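Local coordinates for BfpC (Escherichia coli, PDB 3VHJ), which is a membrane protein essential for type IV pilus biogenesis, represented here by its N-terminal cytoplasmic domain, at residues T73-I78 and G105-D110; K111-K116 and K120-D125; S138-D141 and E146-S149. The protein carries 1 engineered substitution. All blocks are in the same frame, centred on the assembly; numbering follows the deposited sequence.

Contact 1: T73-I78 and G105-D110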
loop_
_atom_site.group_PDB
_atom_site.type_symbol
_atom_site.label_atom_id
_atom_site.label_comp_id
_atom_site.label_asym_id
_atom_site.label_seq_id
_atom_site.Cartn_x
_atom_site.Cartn_y
_atom_site.Cartn_z
ATOM N N THR A 73 0.426 5.924 -6.471
ATOM C CA THR A 73 0.461 4.811 -5.534
ATOM C C THR A 73 -0.890 4.767 -4.824
ATOM O O THR A 73 -1.412 5.796 -4.371
ATOM C CB THR A 73 1.595 4.965 -4.500
ATOM O OG1 THR A 73 1.295 6.041 -3.605
ATOM C CG2 THR A 73 2.920 5.252 -5.212
ATOM N N LEU A 74 -1.462 3.573 -4.752
ATOM C CA LEU A 74 -2.763 3.388 -4.133
ATOM C C LEU A 74 -2.824 3.888 -2.695
ATOM O O LEU A 74 -3.705 4.670 -2.345
ATOM C CB LEU A 74 -3.161 1.910 -4.167
ATOM C CG LEU A 74 -4.478 1.600 -3.449
ATOM C CD1 LEU A 74 -5.614 2.347 -4.137
ATOM C CD2 LEU A 74 -4.733 0.103 -3.447
ATOM N N LEU A 75 -1.886 3.447 -1.866
ATOM C CA LEU A 75 -1.904 3.848 -0.469
ATOM C C LEU A 75 -1.858 5.351 -0.241
ATOM O O LEU A 75 -2.429 5.842 0.730
ATOM C CB LEU A 75 -0.783 3.146 0.304
ATOM C CG LEU A 75 -1.162 1.772 0.887
ATOM C CD1 LEU A 75 -2.171 1.964 2.026
ATOM C CD2 LEU A 75 -1.761 0.878 -0.202
ATOM N N SER A 76 -1.196 6.089 -1.125
ATOM C CA SER A 76 -1.131 7.542 -0.963
ATOM C C SER A 76 -2.483 8.169 -1.288
ATOM O O SER A 76 -2.821 9.240 -0.777
ATOM C CB SER A 76 -0.074 8.151 -1.885
ATOM O OG SER A 76 -0.489 8.129 -3.243
ATOM N N ALA A 77 -3.248 7.488 -2.135
ATOM C CA ALA A 77 -4.556 7.968 -2.567
ATOM C C ALA A 77 -5.691 7.662 -1.600
ATOM O O ALA A 77 -6.776 8.230 -1.727
ATOM C CB ALA A 77 -4.890 7.398 -3.950
ATOM N N ILE A 78 -5.455 6.765 -0.646
ATOM C CA ILE A 78 -6.484 6.421 0.328
ATOM C C ILE A 78 -6.421 7.429 1.461
ATOM O O ILE A 78 -5.396 7.573 2.130
ATOM C CB ILE A 78 -6.289 4.993 0.886
ATOM C CG1 ILE A 78 -6.440 3.976 -0.251
ATOM C CG2 ILE A 78 -7.328 4.708 1.979
ATOM C CD1 ILE A 78 -6.292 2.523 0.186
ATOM N N GLY A 105 -1.030 6.890 10.534
ATOM C CA GLY A 105 -1.101 7.072 9.097
ATOM C C GLY A 105 0.049 6.426 8.344
ATOM O O GLY A 105 0.187 6.623 7.141
HETATM N N MSE A 106 0.878 5.659 9.043
HETATM C CA MSE A 106 2.003 4.995 8.394
HETATM C C MSE A 106 1.550 3.706 7.728
HETATM O O MSE A 106 0.806 2.918 8.312
HETATM C CB MSE A 106 3.108 4.680 9.409
HETATM C CG MSE A 106 3.729 5.907 10.084
HETATM SE SE MSE A 106 4.670 7.091 8.904
HETATM C CE MSE A 106 3.415 8.553 8.821
ATOM N N VAL A 107 2.001 3.498 6.496
ATOM C CA VAL A 107 1.647 2.299 5.770
ATOM C C VAL A 107 2.405 1.112 6.348
ATOM O O VAL A 107 3.640 1.097 6.362
ATOM C CB VAL A 107 1.978 2.441 4.262
ATOM C CG1 VAL A 107 1.681 1.138 3.538
ATOM C CG2 VAL A 107 1.162 3.577 3.657
ATOM N N HIS A 108 1.662 0.129 6.848
ATOM C CA HIS A 108 2.269 -1.077 7.404
ATOM C C HIS A 108 2.264 -2.190 6.368
ATOM O O HIS A 108 3.201 -2.983 6.294
ATOM C CB HIS A 108 1.515 -1.561 8.646
ATOM C CG HIS A 108 1.873 -0.827 9.899
ATOM N ND1 HIS A 108 1.740 -1.389 11.152
ATOM C CD2 HIS A 108 2.342 0.429 10.098
ATOM C CE1 HIS A 108 2.113 -0.511 12.067
ATOM N NE2 HIS A 108 2.482 0.600 11.454
ATOM N N PHE A 109 1.197 -2.249 5.577
ATOM C CA PHE A 109 1.073 -3.273 4.550
ATOM C C PHE A 109 0.557 -2.737 3.224
ATOM O O PHE A 109 -0.376 -1.931 3.177
ATOM C CB PHE A 109 0.133 -4.391 5.021
ATOM C CG PHE A 109 0.609 -5.107 6.250
ATOM C CD1 PHE A 109 1.690 -5.980 6.185
ATOM C CD2 PHE A 109 -0.021 -4.902 7.479
ATOM C CE1 PHE A 109 2.143 -6.644 7.326
ATOM C CE2 PHE A 109 0.420 -5.558 8.625
ATOM C CZ PHE A 109 1.507 -6.432 8.548
ATOM N N ASP A 110 1.183 -3.197 2.149
ATOM C CA ASP A 110 0.791 -2.846 0.792
ATOM C C ASP A 110 1.268 -4.030 -0.035
ATOM O O ASP A 110 2.380 -4.027 -0.550
ATOM C CB ASP A 110 1.469 -1.559 0.321
ATOM C CG ASP A 110 1.176 -1.253 -1.137
ATOM O OD1 ASP A 110 0.328 -1.962 -1.730
ATOM O OD2 ASP A 110 1.783 -0.308 -1.695
HETATM O O HOH W 1 0.292 1.665 -2.934
#

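Contact 2: K111-K116 and K120-D125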
loop_
_atom_site.group_PDB
_atom_site.type_symbol
_atom_site.label_atom_id
_atom_site.label_comp_id
_atom_site.label_asym_id
_atom_site.label_seq_id
_atom_site.Cartn_x
_atom_site.Cartn_y
_atom_site.Cartn_z
ATOM N N LYS A 111 0.422 -5.047 -0.147
ATOM C CA LYS A 111 0.777 -6.256 -0.883
ATOM C C LYS A 111 -0.269 -6.617 -1.919
ATOM O O LYS A 111 -1.457 -6.391 -1.711
ATOM C CB LYS A 111 0.929 -7.425 0.093
ATOM C CG LYS A 111 1.978 -7.202 1.154
ATOM C CD LYS A 111 3.365 -7.602 0.676
ATOM C CE LYS A 111 3.468 -9.109 0.521
ATOM N NZ LYS A 111 4.860 -9.548 0.209
ATOM N N SER A 112 0.185 -7.166 -3.040
ATOM C CA SER A 112 -0.712 -7.593 -4.101
ATOM C C SER A 112 -0.413 -9.066 -4.365
ATOM O O SER A 112 0.708 -9.522 -4.137
ATOM C CB SER A 112 -0.478 -6.770 -5.370
ATOM O OG SER A 112 0.824 -6.979 -5.876
ATOM N N PHE A 113 -1.420 -9.806 -4.820
ATOM C CA PHE A 113 -1.260 -11.231 -5.110
ATOM C C PHE A 113 -2.125 -11.592 -6.304
ATOM O O PHE A 113 -3.201 -11.032 -6.481
ATOM C CB PHE A 113 -1.735 -12.098 -3.935
ATOM C CG PHE A 113 -1.167 -11.704 -2.610
ATOM C CD1 PHE A 113 -1.665 -10.601 -1.923
ATOM C CD2 PHE A 113 -0.128 -12.436 -2.045
ATOM C CE1 PHE A 113 -1.136 -10.236 -0.689
ATOM C CE2 PHE A 113 0.406 -12.077 -0.813
ATOM C CZ PHE A 113 -0.098 -10.976 -0.136
ATOM N N HIS A 114 -1.670 -12.524 -7.128
ATOM C CA HIS A 114 -2.499 -12.931 -8.254
ATOM C C HIS A 114 -3.451 -14.019 -7.776
ATOM O O HIS A 114 -4.454 -14.314 -8.427
ATOM C CB HIS A 114 -1.639 -13.427 -9.419
ATOM C CG HIS A 114 -1.008 -12.320 -10.206
ATOM N ND1 HIS A 114 -1.708 -11.197 -10.597
ATOM C CD2 HIS A 114 0.256 -12.154 -10.662
ATOM C CE1 HIS A 114 -0.900 -10.386 -11.256
ATOM N NE2 HIS A 114 0.297 -10.942 -11.310
ATOM N N SER A 115 -3.141 -14.584 -6.612
ATOM C CA SER A 115 -3.949 -15.646 -6.014
ATOM C C SER A 115 -4.699 -15.203 -4.765
ATOM O O SER A 115 -4.115 -14.634 -3.842
ATOM C CB SER A 115 -3.060 -16.841 -5.661
ATOM O OG SER A 115 -3.701 -17.685 -4.724
ATOM N N LYS A 116 -5.999 -15.483 -4.740
ATOM C CA LYS A 116 -6.838 -15.130 -3.607
ATOM C C LYS A 116 -6.425 -15.915 -2.359
ATOM O O LYS A 116 -6.417 -15.377 -1.255
ATOM C CB LYS A 116 -8.306 -15.410 -3.937
ATOM C CG LYS A 116 -9.264 -15.154 -2.783
ATOM C CD LYS A 116 -10.703 -15.453 -3.172
ATOM C CE LYS A 116 -11.651 -15.186 -2.016
ATOM N NZ LYS A 116 -13.077 -15.419 -2.386
ATOM N N LYS A 120 -5.423 -14.267 1.085
ATOM C CA LYS A 120 -6.169 -14.585 2.294
ATOM C C LYS A 120 -5.201 -15.077 3.371
ATOM O O LYS A 120 -5.276 -14.660 4.527
ATOM C CB LYS A 120 -7.226 -15.661 1.992
ATOM C CG LYS A 120 -8.242 -15.880 3.113
ATOM C CD LYS A 120 -9.308 -16.904 2.721
ATOM C CE LYS A 120 -10.291 -17.143 3.869
ATOM N NZ LYS A 120 -11.396 -18.082 3.507
ATOM N N LYS A 121 -4.277 -15.950 2.982
ATOM C CA LYS A 121 -3.299 -16.491 3.920
ATOM C C LYS A 121 -2.394 -15.403 4.511
ATOM O O LYS A 121 -2.084 -15.428 5.703
ATOM C CB LYS A 121 -2.445 -17.565 3.233
ATOM C CG LYS A 121 -1.379 -18.193 4.126
ATOM C CD LYS A 121 -0.639 -19.314 3.407
ATOM C CE LYS A 121 0.469 -19.896 4.273
ATOM N NZ LYS A 121 -0.033 -20.347 5.605
ATOM N N PHE A 122 -1.972 -14.453 3.681
ATOM C CA PHE A 122 -1.109 -13.374 4.160
ATOM C C PHE A 122 -1.890 -12.504 5.140
ATOM O O PHE A 122 -1.386 -12.115 6.193
ATOM C CB PHE A 122 -0.630 -12.512 2.993
ATOM C CG PHE A 122 0.347 -11.449 3.397
ATOM C CD1 PHE A 122 1.691 -11.756 3.581
ATOM C CD2 PHE A 122 -0.083 -10.147 3.627
ATOM C CE1 PHE A 122 2.598 -10.776 3.992
ATOM C CE2 PHE A 122 0.815 -9.159 4.038
ATOM C CZ PHE A 122 2.159 -9.476 4.221
ATOM N N PHE A 123 -3.130 -12.207 4.769
ATOM C CA PHE A 123 -4.031 -11.395 5.569
ATOM C C PHE A 123 -4.193 -11.963 6.977
ATOM O O PHE A 123 -4.008 -11.258 7.974
ATOM C CB PHE A 123 -5.386 -11.339 4.863
ATOM C CG PHE A 123 -6.436 -10.559 5.598
ATOM C CD1 PHE A 123 -6.292 -9.187 5.804
ATOM C CD2 PHE A 123 -7.599 -11.186 6.035
ATOM C CE1 PHE A 123 -7.293 -8.454 6.427
ATOM C CE2 PHE A 123 -8.609 -10.459 6.661
ATOM C CZ PHE A 123 -8.456 -9.089 6.856
ATOM N N PHE A 124 -4.543 -13.243 7.058
ATOM C CA PHE A 124 -4.731 -13.892 8.348
ATOM C C PHE A 124 -3.445 -14.065 9.148
ATOM O O PHE A 124 -3.421 -13.808 10.346
ATOM C CB PHE A 124 -5.384 -15.265 8.166
ATOM C CG PHE A 124 -6.870 -15.210 7.989
ATOM C CD1 PHE A 124 -7.453 -15.540 6.771
ATOM C CD2 PHE A 124 -7.693 -14.836 9.048
ATOM C CE1 PHE A 124 -8.842 -15.500 6.608
ATOM C CE2 PHE A 124 -9.077 -14.793 8.896
ATOM C CZ PHE A 124 -9.653 -15.127 7.671
ATOM N N ASP A 125 -2.376 -14.499 8.488
ATOM C CA ASP A 125 -1.118 -14.723 9.185
ATOM C C ASP A 125 -0.393 -13.470 9.666
ATOM O O ASP A 125 0.246 -13.493 10.715
ATOM C CB ASP A 125 -0.150 -15.535 8.316
ATOM C CG ASP A 125 -0.672 -16.925 7.990
ATOM O OD1 ASP A 125 -1.395 -17.510 8.822
ATOM O OD2 ASP A 125 -0.340 -17.437 6.900
#

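Contact 3: S138-D141 and E146-S149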
loop_
_atom_site.group_PDB
_atom_site.type_symbol
_atom_site.label_atom_id
_atom_site.label_comp_id
_atom_site.label_asym_id
_atom_site.label_seq_id
_atom_site.Cartn_x
_atom_site.Cartn_y
_atom_site.Cartn_z
ATOM N N SER A 138 -12.864 -7.170 4.529
ATOM C CA SER A 138 -12.587 -8.404 3.800
ATOM C C SER A 138 -13.891 -8.863 3.154
ATOM O O SER A 138 -14.970 -8.466 3.579
ATOM C CB SER A 138 -12.062 -9.498 4.739
ATOM O OG SER A 138 -13.086 -9.995 5.585
ATOM N N PRO A 139 -13.803 -9.694 2.106
ATOM C CA PRO A 139 -15.005 -10.188 1.426
ATOM C C PRO A 139 -15.910 -10.981 2.377
ATOM O O PRO A 139 -15.452 -11.520 3.383
ATOM C CB PRO A 139 -14.431 -11.055 0.306
ATOM C CG PRO A 139 -13.136 -10.355 -0.016
ATOM C CD PRO A 139 -12.588 -10.082 1.368
ATOM N N SER A 140 -17.196 -11.049 2.051
ATOM C CA SER A 140 -18.153 -11.764 2.887
ATOM C C SER A 140 -17.747 -13.211 3.147
ATOM O O SER A 140 -17.914 -13.717 4.259
ATOM C CB SER A 140 -19.538 -11.727 2.241
ATOM O OG SER A 140 -19.981 -10.392 2.084
ATOM N N ASP A 141 -17.212 -13.878 2.131
ATOM C CA ASP A 141 -16.799 -15.268 2.289
ATOM C C ASP A 141 -15.548 -15.405 3.150
ATOM O O ASP A 141 -15.083 -16.519 3.400
ATOM C CB ASP A 141 -16.572 -15.921 0.920
ATOM C CG ASP A 141 -15.406 -15.316 0.166
ATOM O OD1 ASP A 141 -14.261 -15.436 0.645
ATOM O OD2 ASP A 141 -15.636 -14.723 -0.909
ATOM N N GLU A 146 -15.697 -5.847 8.100
ATOM C CA GLU A 146 -16.801 -5.604 7.175
ATOM C C GLU A 146 -16.453 -5.827 5.711
ATOM O O GLU A 146 -15.315 -5.628 5.290
ATOM C CB GLU A 146 -17.332 -4.182 7.352
ATOM C CG GLU A 146 -17.939 -3.912 8.718
ATOM C CD GLU A 146 -16.920 -3.996 9.838
ATOM O OE1 GLU A 146 -15.849 -3.366 9.708
ATOM O OE2 GLU A 146 -17.191 -4.682 10.848
ATOM N N SER A 147 -17.454 -6.240 4.940
ATOM C CA SER A 147 -17.275 -6.491 3.516
ATOM C C SER A 147 -17.443 -5.190 2.738
ATOM O O SER A 147 -18.560 -4.742 2.491
ATOM C CB SER A 147 -18.298 -7.522 3.025
ATOM O OG SER A 147 -18.119 -7.799 1.646
ATOM N N ARG A 148 -16.324 -4.582 2.362
ATOM C CA ARG A 148 -16.354 -3.333 1.614
ATOM C C ARG A 148 -15.352 -3.415 0.469
ATOM O O ARG A 148 -14.343 -4.113 0.573
ATOM C CB ARG A 148 -16.004 -2.161 2.537
ATOM C CG ARG A 148 -16.968 -0.983 2.439
ATOM C CD ARG A 148 -18.371 -1.383 2.889
ATOM N NE ARG A 148 -18.487 -1.472 4.342
ATOM C CZ ARG A 148 -19.418 -2.180 4.978
ATOM N NH1 ARG A 148 -20.315 -2.875 4.290
ATOM N NH2 ARG A 148 -19.463 -2.183 6.302
ATOM N N SER A 149 -15.639 -2.714 -0.623
ATOM C CA SER A 149 -14.755 -2.694 -1.784
ATOM C C SER A 149 -13.797 -1.516 -1.656
ATOM O O SER A 149 -14.108 -0.536 -0.981
ATOM C CB SER A 149 -15.568 -2.531 -3.072
ATOM O OG SER A 149 -16.510 -3.578 -3.229
#

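Contact 1: T73-I78 and G105-D110
L75, on the short, weakly hydrogen-bonded helix 74-77, packs against V107 and D110 of strand 107-113, the edge strand of a mixed four-stranded sheet, beside a classic beta bulge. In the bulge H108 and F109 both face G100, and the extra residue shifts the alternation, so V107 and D110, three apart, both point toward the helix, while F109 points away. L75 straddles the pair. Its CB lies 3.9 Å from V107 CG2, its CG is equally near V107 CG1, and its branch CD2 slides past the carboxylate, 3.7 Å from D110 CG. V107 meets the leucine with both methyls, a fit that suits a beta-branched residue on a strand. I99, V101 and W22 also touch L75, so an alanine here would probably leave a gap between helix and strand, with V107 and the flank of D110 losing their apolar cover. The aspartate accepts a dense set of donors: N19 N at OD1, and L20 N and W22 NE1 at OD2, which suits a buried carboxylate and would favour its charged form. With CG anti to the backbone N (chi1 174°), the carboxylate reaches back to the helix start, where one water accepts from L75 N at 3.0 Å and donates to D110 OD2 at 2.8 Å.

Contact 2: K111-K116 and K120-D125
K111 and F113 both meet F122 from the strand side, K111 over the ring and F113 at its root; each crosses its side chain at about a right angle. Helix 116-127 directs this phenylalanine at the strand, with CG anti to the backbone N (chi1 -175°). K111 comes over one face of the ring: its chain bends at chi2 and chi3, so that CG passes 3.7 Å from F122 CE2 and CE comes round above the ring. The CE methylene then makes a CH-pi contact, 4.2 Å from the F122 centroid and nearer the rim than the middle. A lysine suits this margin because its methylenes can cover an aromatic ring while its chain ends in a charge. F113 brings its CZ to 3.5 Å from F122 CB. The two rings are neither stacked nor edge-to-face: their planes stand at 46° and their centroids are 5.6 Å apart. V98, on the neighbouring strand, touches both phenylalanines and continues the apolar layer inward.

Near the start of the helix, K120 N gives an almost straight bond to K116 O, 2.8 Å long, an ordinary helical step. S115 is the N-cap, its OG accepting from D118 N; a serine side chain is short enough to do this where the first turn has no preceding carbonyls. A short connection through H114 and S115 leads from strand to helix, which lies against the sheet before the chain enters strand 135-137, parallel to strand 107-113: a beta-alpha-beta crossover that passes over the two strands between them.

Contact 3: S138-D141 and E146-S149
S138 and E146 form the close side of this contact, backbone to backbone, while S140 and S147 meet at its exposed end. S138 N donates to E146 O over 3.0 Å with an N-H...O angle of 155°, but it approaches from above the carbonyl plane, 39° out of it. The next atoms are just as near: S147 CA comes within 3.0 Å of S138 O in a CA-H...O contact, which places a weakly acidic C-H against an oxygen. S138 O also lies 3.3 Å from E146 O, a pair of acceptors that cannot bond to each other. Here the segments run very close, P139 and S147 being 4.8 Å apart at their CA atoms. P139 keeps the chain extended, at backbone angles its ring favours.

Side chains add little on this inner side. S138, whose CB points away from the partner segment, donates from OG to V144 O within the intervening loop, and E146 forms a salt bridge with R135 of strand 135-137.

Toward solvent the contact thins to two serines. With OG trans to the amide N (chi1 -179°), the hydroxyl of S147 is carried to the S140 side, 3.2 Å from S140 OG, and S147 CB stands 3.5 Å from the same oxygen. Small polar side chains are at home in so exposed a place, where solvent could bond to their hydroxyls. The R148 side chain touches R135 and Y137. Between the two segments the loop is held by backbone polarity, one N-H...O bond and a CA-H...O contact, while side chains such as S138 and E146 bond to residues outside the pair; this is consistent with a surface loop held by polar bonds more than by an apolar core.

The three contacts follow one another along the chain, and all border the mixed sheet ordered 107-113, 96-101, 85-90, 135-137. Contacts 1 and 2 share edge strand 107-113, their centres about 16 Å apart, and F109 joins them by packing on F122. Contact 1 lies near the middle of the domain, on the side toward strand 21-23, whereas contact 2 packs helix 116-127 on the sheet. Contact 3 follows strand 135-137 at the far edge, about 14 Å from contact 2 between centres and about 19 Å from contact 1. Packing of F123 on S138 and a salt bridge from K116 to D141 join the crossover helix to the loop after strand 135-137.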